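Local structure of BH1974 protein (Bacillus halodurans, 3ON5) at residues A[32-37]-A[57-62]. The protein is probably an accessory protein for molybdenum hydroxylases such as xanthine dehydrogenase, of the XdhC and CoxI family, though its own activity is not established. Residues are numbered along the deposited sequence; the frame is centred on the assembly and turned at random. Where two conformers were deposited one is given.
Sequences TDQPRV and LFQEDG
Val-37 and Phe-58 form an antiparallel hydrogen-bonded pair. Each backbone N gives a bond to the other's O, both 2.8 Å long and nearly straight. Next comes the non-hydrogen-bonded pair of Arg-36 and Gln-59, whose side chains run alongside each other on one face of the sheet. The Arg-36 chain is extended from CG to NE (chi2 -176°, chi3 -175°), which carries NE level with the Gln-59 amide. Arg-36 NE then bonds to Gln-59 OE1 at 2.9 Å. The acceptor lies near the guanidinium plane, while the amide is turned 50° from that plane. Gln-34 CG covers one guanidinium face. This strand part is the tight, buried side.

Beyond it the strands give way to loop and the contact becomes more open. Pro-35 O still accepts a bond from Glu-60 N, at 3.2 Å. Gln-34 reaches across to the type I turn of Gln-59 to Gly-62. Gln-34 OE1 takes Asp-61 N at 3.0 Å on a lone pair. Gln-34 NE2 gives a bond to Asp-61 OD2, also 3.0 Å, from above the carboxylate plane. Both ends of the amide are thus held by one residue, which fixes its rotation. Asp-61 OD1 accepts a bond from Thr-63 N. Glu-60 OE1 touches CD and CG of the Pro-35 ring, and OE2 forms a salt bridge to Lys-275 of the second subunit. Trp-105 of the third subunit packs on Pro-35 and Glu-60.

The contact lies at the open end of the beta hairpin of strands 36-46 and 55-59, within a five-stranded antiparallel sheet of this chain. Helix 22-30 packs on Arg-36, Leu-57 and Gln-59. Helix 73-87 covers Phe-58 on the other face. Strands 113-121 and 64-65 flank the hairpin.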
loop_
_atom_site.group_PDB
_atom_site.type_symbol
_atom_site.label_atom_id
_atom_site.label_comp_id
_atom_site.label_asym_id
_atom_site.label_seq_id
_atom_site.Cartn_x
_atom_site.Cartn_y
_atom_site.Cartn_z
ATOM N N THR A 32 -9.363 -16.508 10.018
ATOM C CA THR A 32 -9.909 -16.307 8.655
ATOM C C THR A 32 -10.582 -17.533 7.915
ATOM O O THR A 32 -11.246 -17.276 6.893
ATOM C CB THR A 32 -8.781 -15.858 7.708
ATOM N N ASP A 33 -10.410 -18.791 8.416
ATOM C CA ASP A 33 -10.927 -20.070 7.877
ATOM C C ASP A 33 -11.177 -19.987 6.331
ATOM O O ASP A 33 -12.291 -19.731 5.865
ATOM C CB ASP A 33 -12.207 -20.532 8.615
ATOM C CG ASP A 33 -11.964 -21.092 10.015
ATOM O OD1 ASP A 33 -10.808 -21.484 10.313
ATOM O OD2 ASP A 33 -12.945 -21.197 10.791
ATOM N N GLN A 34 -10.089 -20.197 5.565
ATOM C CA GLN A 34 -10.029 -20.177 4.091
ATOM C C GLN A 34 -9.143 -21.302 3.576
ATOM O O GLN A 34 -8.243 -21.688 4.315
ATOM C CB GLN A 34 -9.466 -18.828 3.613
ATOM C CG GLN A 34 -8.063 -18.474 4.162
ATOM C CD GLN A 34 -7.327 -17.450 3.344
ATOM O OE1 GLN A 34 -7.060 -17.628 2.155
ATOM N NE2 GLN A 34 -6.877 -16.413 3.993
ATOM N N PRO A 35 -9.229 -21.780 2.322
ATOM C CA PRO A 35 -8.269 -22.805 1.873
ATOM C C PRO A 35 -6.820 -22.447 2.226
ATOM O O PRO A 35 -6.360 -21.329 1.959
ATOM C CB PRO A 35 -8.467 -22.828 0.364
ATOM C CG PRO A 35 -9.867 -22.474 0.184
ATOM C CD PRO A 35 -10.195 -21.465 1.254
ATOM N N ARG A 36 -6.140 -23.365 2.921
ATOM C CA ARG A 36 -4.737 -23.235 3.312
ATOM C C ARG A 36 -3.986 -24.530 3.113
ATOM O O ARG A 36 -4.514 -25.605 3.396
ATOM C CB ARG A 36 -4.556 -22.798 4.764
ATOM C CG ARG A 36 -4.941 -21.398 5.106
ATOM C CD ARG A 36 -4.598 -21.112 6.570
ATOM N NE ARG A 36 -5.066 -19.791 6.996
ATOM C CZ ARG A 36 -6.260 -19.551 7.533
ATOM N NH1 ARG A 36 -7.112 -20.548 7.754
ATOM N NH2 ARG A 36 -6.606 -18.313 7.866
ATOM N N VAL A 37 -2.734 -24.417 2.643
ATOM C CA VAL A 37 -1.790 -25.520 2.495
ATOM C C VAL A 37 -0.646 -25.203 3.435
ATOM O O VAL A 37 -0.196 -24.066 3.526
ATOM C CB VAL A 37 -1.351 -25.793 1.045
ATOM C CG1 VAL A 37 -0.253 -26.845 0.979
ATOM C CG2 VAL A 37 -2.536 -26.225 0.212
ATOM N N LEU A 57 2.530 -21.028 5.937
ATOM C CA LEU A 57 1.171 -21.213 5.461
ATOM C C LEU A 57 0.949 -20.561 4.113
ATOM O O LEU A 57 1.204 -19.381 3.952
ATOM C CB LEU A 57 0.169 -20.644 6.467
ATOM C CG LEU A 57 -0.043 -21.453 7.741
ATOM C CD1 LEU A 57 -0.798 -20.639 8.780
ATOM C CD2 LEU A 57 -0.781 -22.762 7.458
ATOM N N PHE A 58 0.459 -21.332 3.149
ATOM C CA PHE A 58 0.048 -20.843 1.837
ATOM C C PHE A 58 -1.441 -20.727 1.862
ATOM O O PHE A 58 -2.137 -21.695 2.167
ATOM C CB PHE A 58 0.544 -21.731 0.686
ATOM C CG PHE A 58 2.039 -21.654 0.496
ATOM C CD1 PHE A 58 2.604 -20.665 -0.306
ATOM C CD2 PHE A 58 2.887 -22.548 1.149
ATOM C CE1 PHE A 58 3.978 -20.548 -0.432
ATOM C CE2 PHE A 58 4.266 -22.441 1.008
ATOM C CZ PHE A 58 4.802 -21.428 0.227
ATOM N N GLN A 59 -1.922 -19.512 1.644
ATOM C CA GLN A 59 -3.336 -19.193 1.728
ATOM C C GLN A 59 -3.885 -18.811 0.370
ATOM O O GLN A 59 -3.129 -18.378 -0.518
ATOM C CB GLN A 59 -3.544 -18.045 2.729
ATOM C CG GLN A 59 -2.923 -18.308 4.091
ATOM C CD GLN A 59 -3.147 -17.186 5.047
ATOM O OE1 GLN A 59 -3.528 -17.406 6.196
ATOM N NE2 GLN A 59 -2.971 -15.959 4.586
ATOM N N GLU A 60 -5.219 -18.956 0.226
ATOM C CA GLU A 60 -5.960 -18.633 -0.987
ATOM C C GLU A 60 -5.891 -17.130 -1.287
ATOM O O GLU A 60 -5.756 -16.763 -2.454
ATOM C CB GLU A 60 -7.418 -19.082 -0.862
ATOM C CG GLU A 60 -8.124 -18.957 -2.190
ATOM C CD GLU A 60 -9.563 -19.396 -2.281
ATOM O OE1 GLU A 60 -10.276 -19.344 -1.255
ATOM O OE2 GLU A 60 -10.008 -19.676 -3.415
ATOM N N ASP A 61 -5.931 -16.276 -0.245
ATOM C CA ASP A 61 -5.897 -14.812 -0.371
ATOM C C ASP A 61 -4.518 -14.281 -0.933
ATOM O O ASP A 61 -4.336 -13.059 -1.076
ATOM C CB ASP A 61 -6.201 -14.154 0.993
ATOM C CG ASP A 61 -5.204 -14.370 2.102
ATOM O OD1 ASP A 61 -4.155 -14.981 1.843
ATOM O OD2 ASP A 61 -5.457 -13.893 3.230
ATOM N N GLY A 62 -3.604 -15.192 -1.272
ATOM C CA GLY A 62 -2.299 -14.852 -1.822
ATOM C C GLY A 62 -1.272 -14.467 -0.776
ATOM O O GLY A 62 -0.112 -14.198 -1.102
#